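PDB 6JBX: fatty acid biosynthesis transcriptional regulator from Streptococcus pneumoniae, which binds DNA as a MarR-family transcription factor and represses the pneumococcal fatty acid synthesis pathway, with acyl-ACP as co-repressor. Local coordinates for residues 87-92 and 97-102; 50-55 and 61-66. All blocks are in the same frame, centred on the assembly; numbering follows the deposited sequence.

Contact 1 (87-92 and 97-102); sequences IERVRS and RVVHLH. With nucleotides of chain D; nucleotides of chain C.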
loop_
_atom_site.group_PDB
_atom_site.type_symbol
_atom_site.label_atom_id
_atom_site.label_comp_id
_atom_site.label_asym_id
_atom_site.label_seq_id
_atom_site.Cartn_x
_atom_site.Cartn_y
_atom_site.Cartn_z
ATOM N N ILE A 87 -5.627 -19.063 14.356
ATOM C CA ILE A 87 -7.072 -18.930 14.382
ATOM C C ILE A 87 -7.728 -20.303 14.592
ATOM O O ILE A 87 -7.098 -21.351 14.385
ATOM C CB ILE A 87 -7.579 -18.322 13.067
ATOM C CG1 ILE A 87 -7.406 -19.330 11.929
ATOM C CG2 ILE A 87 -6.907 -16.983 12.787
ATOM C CD1 ILE A 87 -8.450 -19.249 10.868
ATOM N N GLU A 88 -9.009 -20.272 14.974
ATOM C CA GLU A 88 -9.833 -21.482 15.068
ATOM C C GLU A 88 -11.146 -21.256 14.330
ATOM O O GLU A 88 -11.721 -20.159 14.387
ATOM C CB GLU A 88 -10.136 -21.854 16.518
ATOM C CG GLU A 88 -8.935 -22.470 17.220
ATOM C CD GLU A 88 -9.200 -23.497 18.316
ATOM O OE1 GLU A 88 -10.391 -23.849 18.535
ATOM O OE2 GLU A 88 -8.200 -23.939 18.953
ATOM N N ARG A 89 -11.554 -22.283 13.605
ATOM C CA ARG A 89 -12.844 -22.319 12.918
ATOM C C ARG A 89 -13.856 -23.049 13.810
ATOM O O ARG A 89 -13.540 -24.115 14.325
ATOM C CB ARG A 89 -12.763 -23.109 11.613
ATOM C CG ARG A 89 -12.127 -22.394 10.436
ATOM C CD ARG A 89 -12.212 -23.362 9.258
ATOM N NE ARG A 89 -11.953 -22.727 7.980
ATOM C CZ ARG A 89 -10.812 -22.818 7.310
ATOM N NH1 ARG A 89 -9.756 -23.407 7.856
ATOM N NH2 ARG A 89 -10.766 -22.360 6.067
ATOM N N VAL A 90 -15.071 -22.508 13.928
ATOM C CA VAL A 90 -16.141 -23.126 14.749
ATOM C C VAL A 90 -17.434 -23.193 13.927
ATOM O O VAL A 90 -17.944 -22.129 13.493
ATOM C CB VAL A 90 -16.348 -22.322 16.045
ATOM C CG1 VAL A 90 -17.635 -22.708 16.766
ATOM C CG2 VAL A 90 -15.147 -22.466 16.968
ATOM N N ARG A 91 -17.956 -24.412 13.726
ATOM C CA ARG A 91 -19.225 -24.615 12.969
ATOM C C ARG A 91 -20.369 -24.008 13.788
ATOM O O ARG A 91 -20.444 -24.196 15.007
ATOM C CB ARG A 91 -19.480 -26.099 12.666
ATOM C CG ARG A 91 -18.749 -26.649 11.444
ATOM C CD ARG A 91 -19.403 -26.271 10.119
ATOM N NE ARG A 91 -18.504 -26.344 8.960
ATOM C CZ ARG A 91 -18.835 -25.972 7.718
ATOM N NH1 ARG A 91 -20.061 -25.546 7.473
ATOM N NH2 ARG A 91 -17.959 -26.023 6.725
ATOM N N SER A 92 -21.185 -23.202 13.123
ATOM C CA SER A 92 -22.382 -22.619 13.727
ATOM C C SER A 92 -23.368 -23.735 14.076
ATOM O O SER A 92 -23.415 -24.785 13.404
ATOM C CB SER A 92 -23.040 -21.629 12.805
ATOM O OG SER A 92 -24.311 -21.229 13.300
ATOM N N ARG A 97 -24.290 -24.275 7.688
ATOM C CA ARG A 97 -23.438 -23.829 6.584
ATOM C C ARG A 97 -22.356 -22.841 7.060
ATOM O O ARG A 97 -21.393 -22.558 6.309
ATOM C CB ARG A 97 -24.234 -23.066 5.526
ATOM C CG ARG A 97 -25.327 -23.877 4.846
ATOM C CD ARG A 97 -26.176 -22.995 3.948
ATOM N NE ARG A 97 -27.016 -22.052 4.681
ATOM C CZ ARG A 97 -27.914 -21.240 4.112
ATOM N NH1 ARG A 97 -28.160 -21.302 2.809
ATOM N NH2 ARG A 97 -28.541 -20.345 4.854
ATOM N N VAL A 98 -22.530 -22.281 8.254
ATOM C CA VAL A 98 -21.810 -21.094 8.670
ATOM C C VAL A 98 -20.652 -21.517 9.570
ATOM O O VAL A 98 -20.750 -22.519 10.298
ATOM C CB VAL A 98 -22.753 -20.089 9.351
ATOM C CG1 VAL A 98 -22.015 -18.957 10.054
ATOM C CG2 VAL A 98 -23.735 -19.544 8.319
ATOM N N VAL A 99 -19.553 -20.764 9.417
ATOM C CA VAL A 99 -18.330 -20.951 10.214
ATOM C C VAL A 99 -18.067 -19.651 10.966
ATOM O O VAL A 99 -18.150 -18.583 10.395
ATOM C CB VAL A 99 -17.122 -21.375 9.347
ATOM C CG1 VAL A 99 -15.791 -21.216 10.072
ATOM C CG2 VAL A 99 -17.258 -22.811 8.859
ATOM N N HIS A 100 -17.773 -19.777 12.244
ATOM C CA HIS A 100 -17.403 -18.641 13.068
ATOM C C HIS A 100 -15.898 -18.706 13.341
ATOM O O HIS A 100 -15.368 -19.763 13.694
ATOM C CB HIS A 100 -18.201 -18.636 14.382
ATOM C CG HIS A 100 -19.677 -18.470 14.203
ATOM N ND1 HIS A 100 -20.240 -17.328 13.652
ATOM C CD2 HIS A 100 -20.707 -19.282 14.515
ATOM C CE1 HIS A 100 -21.549 -17.447 13.627
ATOM N NE2 HIS A 100 -21.858 -18.633 14.163
ATOM N N LEU A 101 -15.219 -17.582 13.181
ATOM C CA LEU A 101 -13.753 -17.559 13.313
ATOM C C LEU A 101 -13.378 -16.804 14.583
ATOM O O LEU A 101 -13.978 -15.792 14.892
ATOM C CB LEU A 101 -13.134 -16.846 12.115
ATOM C CG LEU A 101 -13.513 -17.386 10.748
ATOM C CD1 LEU A 101 -13.167 -16.352 9.691
ATOM C CD2 LEU A 101 -12.831 -18.714 10.473
ATOM N N HIS A 102 -12.326 -17.243 15.242
ATOM C CA HIS A 102 -11.787 -16.465 16.374
ATOM C C HIS A 102 -10.290 -16.748 16.521
ATOM O O HIS A 102 -9.761 -17.804 16.036
ATOM C CB HIS A 102 -12.565 -16.750 17.664
ATOM C CG HIS A 102 -12.404 -18.138 18.189
ATOM N ND1 HIS A 102 -11.337 -18.508 18.995
ATOM C CD2 HIS A 102 -13.199 -19.226 18.084
ATOM C CE1 HIS A 102 -11.471 -19.776 19.342
ATOM N NE2 HIS A 102 -12.611 -20.240 18.802
ATOM P P DA D 5 -19.580 -18.735 5.876
ATOM O OP1 DA D 5 -19.322 -18.939 7.334
ATOM O OP2 DA D 5 -19.437 -17.375 5.281
ATOM O "O5'" DA D 5 -18.708 -19.783 5.067
ATOM C "C5'" DA D 5 -18.628 -21.091 5.574
ATOM C "C4'" DA D 5 -18.069 -22.031 4.541
ATOM O "O4'" DA D 5 -18.715 -21.856 3.272
ATOM C "C3'" DA D 5 -16.571 -21.883 4.240
ATOM O "O3'" DA D 5 -15.890 -22.795 5.113
ATOM C "C2'" DA D 5 -16.485 -22.250 2.763
ATOM C "C1'" DA D 5 -17.929 -22.633 2.401
ATOM N N9 DA D 5 -18.318 -22.314 1.031
ATOM C C8 DA D 5 -18.634 -21.090 0.504
ATOM N N7 DA D 5 -18.904 -21.120 -0.781
ATOM C C5 DA D 5 -18.759 -22.459 -1.118
ATOM C C6 DA D 5 -18.898 -23.145 -2.337
ATOM N N6 DA D 5 -19.246 -22.553 -3.480
ATOM N N1 DA D 5 -18.656 -24.475 -2.342
ATOM C C2 DA D 5 -18.309 -25.068 -1.189
ATOM N N3 DA D 5 -18.160 -24.528 0.026
ATOM C C4 DA D 5 -18.388 -23.204 -0.016
ATOM P P DT C 22 -24.487 -31.130 6.164
ATOM O OP1 DT C 22 -24.163 -30.973 7.630
ATOM O OP2 DT C 22 -25.186 -32.331 5.640
ATOM O "O5'" DT C 22 -25.296 -29.826 5.762
ATOM C "C5'" DT C 22 -24.814 -28.549 6.197
ATOM C "C4'" DT C 22 -25.813 -27.475 5.838
ATOM O "O4'" DT C 22 -25.952 -27.389 4.405
ATOM C "C3'" DT C 22 -27.229 -27.691 6.382
ATOM O "O3'" DT C 22 -27.474 -26.623 7.290
ATOM C "C2'" DT C 22 -28.127 -27.638 5.154
ATOM C "C1'" DT C 22 -27.261 -26.937 4.129
ATOM N N1 DT C 22 -27.527 -27.243 2.724
ATOM C C2 DT C 22 -27.839 -26.206 1.884
ATOM O O2 DT C 22 -28.013 -25.061 2.273
ATOM N N3 DT C 22 -27.980 -26.561 0.569
ATOM C C4 DT C 22 -27.844 -27.824 0.027
ATOM O O4 DT C 22 -28.000 -27.991 -1.176
ATOM C C5 DT C 22 -27.494 -28.861 0.963
ATOM C C7 DT C 22 -27.301 -30.258 0.461
ATOM C C6 DT C 22 -27.325 -28.518 2.244
ATOM P P DT D 6 -14.269 -22.955 5.044
ATOM O OP1 DT D 6 -13.841 -23.707 6.229
ATOM O OP2 DT D 6 -13.714 -21.631 4.671
ATOM O "O5'" DT D 6 -14.071 -23.940 3.813
ATOM C "C5'" DT D 6 -14.626 -25.249 3.861
ATOM C "C4'" DT D 6 -14.383 -25.893 2.524
ATOM O "O4'" DT D 6 -15.051 -25.133 1.506
ATOM C "C3'" DT D 6 -12.910 -25.915 2.114
ATOM O "O3'" DT D 6 -12.496 -27.260 2.218
ATOM C "C2'" DT D 6 -12.909 -25.465 0.664
ATOM C "C1'" DT D 6 -14.393 -25.427 0.303
ATOM N N1 DT D 6 -14.760 -24.393 -0.649
ATOM C C2 DT D 6 -15.023 -24.778 -1.942
ATOM O O2 DT D 6 -14.947 -25.935 -2.317
ATOM N N3 DT D 6 -15.375 -23.754 -2.784
ATOM C C4 DT D 6 -15.493 -22.420 -2.463
ATOM O O4 DT D 6 -15.813 -21.610 -3.326
ATOM C C5 DT D 6 -15.166 -22.083 -1.100
ATOM C C7 DT D 6 -15.249 -20.655 -0.672
ATOM C C6 DT D 6 -14.839 -23.076 -0.265
#

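Contact 2 (50-55 and 61-66); sequences DVIGKA and SQVSKE. With nucleotides of chain D.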
loop_
_atom_site.group_PDB
_atom_site.type_symbol
_atom_site.label_atom_id
_atom_site.label_comp_id
_atom_site.label_asym_id
_atom_site.label_seq_id
_atom_site.Cartn_x
_atom_site.Cartn_y
_atom_site.Cartn_z
ATOM N N ASP A 50 -6.349 -9.436 11.687
ATOM C CA ASP A 50 -6.844 -8.141 12.180
ATOM C C ASP A 50 -8.379 -8.101 12.138
ATOM O O ASP A 50 -9.017 -7.749 13.114
ATOM C CB ASP A 50 -6.256 -7.018 11.314
ATOM C CG ASP A 50 -6.488 -5.634 11.866
ATOM O OD1 ASP A 50 -6.267 -5.451 13.087
ATOM O OD2 ASP A 50 -6.919 -4.764 11.070
ATOM N N VAL A 51 -8.952 -8.498 11.023
ATOM C CA VAL A 51 -10.398 -8.554 10.904
ATOM C C VAL A 51 -10.966 -9.467 12.008
ATOM O O VAL A 51 -11.913 -9.090 12.708
ATOM C CB VAL A 51 -10.818 -9.039 9.506
ATOM C CG1 VAL A 51 -12.308 -9.323 9.441
ATOM C CG2 VAL A 51 -10.416 -8.052 8.423
ATOM N N ILE A 52 -10.404 -10.670 12.166
ATOM C CA ILE A 52 -10.957 -11.639 13.116
ATOM C C ILE A 52 -10.787 -11.095 14.539
ATOM O O ILE A 52 -11.669 -11.245 15.374
ATOM C CB ILE A 52 -10.308 -13.025 12.936
ATOM C CG1 ILE A 52 -10.480 -13.536 11.507
ATOM C CG2 ILE A 52 -10.857 -14.032 13.954
ATOM C CD1 ILE A 52 -9.695 -14.792 11.187
ATOM N N GLY A 53 -9.674 -10.437 14.824
ATOM C CA GLY A 53 -9.427 -9.975 16.205
ATOM C C GLY A 53 -10.367 -8.842 16.620
ATOM O O GLY A 53 -10.833 -8.782 17.766
ATOM N N LYS A 54 -10.681 -7.968 15.680
ATOM C CA LYS A 54 -11.579 -6.837 15.938
ATOM C C LYS A 54 -13.027 -7.332 16.078
ATOM O O LYS A 54 -13.819 -6.707 16.767
ATOM C CB LYS A 54 -11.500 -5.808 14.803
ATOM C CG LYS A 54 -10.275 -4.907 14.815
ATOM C CD LYS A 54 -10.123 -4.115 13.525
ATOM C CE LYS A 54 -8.967 -3.134 13.545
ATOM N NZ LYS A 54 -8.626 -2.688 12.169
ATOM N N ALA A 55 -13.365 -8.432 15.403
ATOM C CA ALA A 55 -14.744 -8.906 15.351
ATOM C C ALA A 55 -14.803 -10.410 15.613
ATOM O O ALA A 55 -15.013 -11.213 14.666
ATOM C CB ALA A 55 -15.336 -8.581 14.001
ATOM N N SER A 61 -17.372 -15.235 4.893
ATOM C CA SER A 61 -18.062 -14.285 3.998
ATOM C C SER A 61 -17.809 -12.853 4.470
ATOM O O SER A 61 -17.514 -11.995 3.657
ATOM C CB SER A 61 -19.537 -14.594 3.896
ATOM O OG SER A 61 -19.727 -15.912 3.392
ATOM N N GLN A 62 -17.846 -12.607 5.776
ATOM C CA GLN A 62 -17.716 -11.222 6.261
ATOM C C GLN A 62 -16.266 -10.766 6.098
ATOM O O GLN A 62 -16.014 -9.592 5.847
ATOM C CB GLN A 62 -18.143 -11.088 7.724
ATOM C CG GLN A 62 -19.294 -12.025 8.095
ATOM C CD GLN A 62 -20.052 -11.694 9.361
ATOM O OE1 GLN A 62 -19.564 -11.894 10.471
ATOM N NE2 GLN A 62 -21.292 -11.252 9.199
ATOM N N VAL A 63 -15.320 -11.697 6.270
ATOM C CA VAL A 63 -13.896 -11.378 6.070
ATOM C C VAL A 63 -13.661 -11.040 4.589
ATOM O O VAL A 63 -13.003 -10.086 4.279
ATOM C CB VAL A 63 -12.984 -12.526 6.535
ATOM C CG1 VAL A 63 -11.528 -12.289 6.132
ATOM C CG2 VAL A 63 -13.099 -12.754 8.032
ATOM N N SER A 64 -14.212 -11.832 3.698
ATOM C CA SER A 64 -14.188 -11.563 2.281
ATOM C C SER A 64 -14.647 -10.130 1.941
ATOM O O SER A 64 -13.940 -9.366 1.264
ATOM C CB SER A 64 -15.043 -12.548 1.589
ATOM O OG SER A 64 -14.977 -12.313 0.203
ATOM N N LYS A 65 -15.825 -9.744 2.403
ATOM C CA LYS A 65 -16.344 -8.415 2.106
ATOM C C LYS A 65 -15.415 -7.355 2.703
ATOM O O LYS A 65 -15.139 -6.336 2.078
ATOM C CB LYS A 65 -17.762 -8.261 2.669
ATOM C CG LYS A 65 -18.821 -9.112 1.979
ATOM C CD LYS A 65 -20.201 -8.973 2.588
ATOM C CE LYS A 65 -21.192 -9.975 2.032
ATOM N NZ LYS A 65 -21.862 -10.722 3.125
ATOM N N GLU A 66 -14.948 -7.591 3.918
ATOM C CA GLU A 66 -14.123 -6.619 4.600
ATOM C C GLU A 66 -12.764 -6.467 3.888
ATOM O O GLU A 66 -12.164 -5.390 3.935
ATOM C CB GLU A 66 -13.985 -7.035 6.063
ATOM C CG GLU A 66 -13.072 -6.135 6.878
ATOM C CD GLU A 66 -13.526 -4.694 7.035
ATOM O OE1 GLU A 66 -14.693 -4.488 7.430
ATOM O OE2 GLU A 66 -12.702 -3.781 6.780
ATOM P P DA D 5 -19.580 -18.735 5.876
ATOM O OP1 DA D 5 -19.322 -18.939 7.334
ATOM O OP2 DA D 5 -19.437 -17.375 5.281
ATOM O "O5'" DA D 5 -18.708 -19.783 5.067
ATOM C "C5'" DA D 5 -18.628 -21.091 5.574
ATOM C "C4'" DA D 5 -18.069 -22.031 4.541
ATOM O "O4'" DA D 5 -18.715 -21.856 3.272
ATOM C "C3'" DA D 5 -16.571 -21.883 4.240
ATOM O "O3'" DA D 5 -15.890 -22.795 5.113
ATOM C "C2'" DA D 5 -16.485 -22.250 2.763
ATOM C "C1'" DA D 5 -17.929 -22.633 2.401
ATOM N N9 DA D 5 -18.318 -22.314 1.031
ATOM C C8 DA D 5 -18.634 -21.090 0.504
ATOM N N7 DA D 5 -18.904 -21.120 -0.781
ATOM C C5 DA D 5 -18.759 -22.459 -1.118
ATOM C C6 DA D 5 -18.898 -23.145 -2.337
ATOM N N6 DA D 5 -19.246 -22.553 -3.480
ATOM N N1 DA D 5 -18.656 -24.475 -2.342
ATOM C C2 DA D 5 -18.309 -25.068 -1.189
ATOM N N3 DA D 5 -18.160 -24.528 0.026
ATOM C C4 DA D 5 -18.388 -23.204 -0.016
#

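Contact 1 (87-92 and 97-102)
His-102 lays its imidazole across the neighbouring strand, one face over the CB of Glu-88, a CH-pi contact with Glu-88 CB 4.0 Å from the His-102 ring centroid. With CG lodged between the backbone N and the carbonyl carbon (chi1 67°), the ring is swung over strand 87-91, and its edge meets Val-90, whose CG2 lies 3.8 Å from His-102 NE2. Histidine offers the Glu-88 methylene a flat surface while its nitrogens remain able to meet polar partners; beta-branched valine suits the extended strand.

Val-90 is also the hydrogen-bonded partner of His-100 in this antiparallel pair: His-100 N reaches Val-90 O at 2.7 Å along a nearly straight N-H line (174°), and Val-90 N returns a bond to His-100 O. Further along, the His-100 ring comes against Ser-92, His-100 NE2 3.5 Å from Ser-92 CB, while ND1 bonds to the carbonyl of Asp-57.

The other face of the hairpin carries Arg-89, Arg-91, Val-99 and Leu-101. Val-99 CG2 covers one face of the Arg-91 guanidinium, 3.7 Å from Arg-91 CZ. Arg-89 runs its aliphatic part beside Leu-101, then forms a salt bridge with Glu-82 and meets DT6 of chain D, Arg-89 NE 2.8 Å from OP1 and NH2 in a weak hydrogen bond to OP2 (3.3 Å).

This hairpin is the wing of a winged helix-turn-helix. Val-99 N donates to OP1 of DA5 of chain D (2.8 Å), and Arg-97, salt-bridged to Asp-95, bonds to a thymine O2, chemistry consistent with a wing that holds the phosphate backbone through main-chain N-H and arginine and probes the minor groove with Arg-97.

Contact 2 (50-55 and 61-66)
Helix 50-54 and helix 61-66 run at 120° to each other with their axes 10.5 Å apart at closest approach. The backbones come nearest at Val-51 and Val-63, whose CA atoms are 6.6 Å apart. Val-51 points at the other helix and uses both of its methyls. Val-51 CG1, anti to the backbone N (chi1 171°), meets Val-63 CG2 at 3.8 Å, the two branched side chains crossing at a slant. Val-51 CG2 packs on the aliphatic CG of Glu-66, 3.6 Å away, the two side chains passing alongside one another, head to tail; glutamate suits this margin because its methylenes can pack while the carboxylate lies at the exposed surface.

These are the first two helices of the winged helix-turn-helix core, and helix 71-84, in the place of the recognition helix, closes the bundle through Leu-78 on Ile-52 and Val-74 on Val-63. Ile-52 CG1 approaches Val-63 CG2 more loosely, at 4.4 Å.

Within helix 43-54, Lys-54 NZ forms a salt bridge with Asp-50 OD2 (2.9 Å). Near the start of helix 60-67, Ser-61 N donates to OP2 of DA5 of chain D at 3.0 Å, where the helix dipole would probably favour the phosphate.

Overall arrangement
Contact 2 comes first along the chain, with contact 1 following after helix 71-84; their centres are about 12 Å apart, within one winged helix-turn-helix unit. Contact 2 joins helices 43-54 and 60-67; contact 1 is the hairpin of strands 87-91 and 99-103. Apolar packing joins the two: Ile-52 touches Ile-87, Leu-101 and His-102, and Leu-101 also meets Val-63. This shared core ties the wing to the helices. Both contacts reach the same phosphate of DA5 in chain D, Val-99 N taking one oxygen and Ser-61 N another, so wing and helix grip the DNA backbone together.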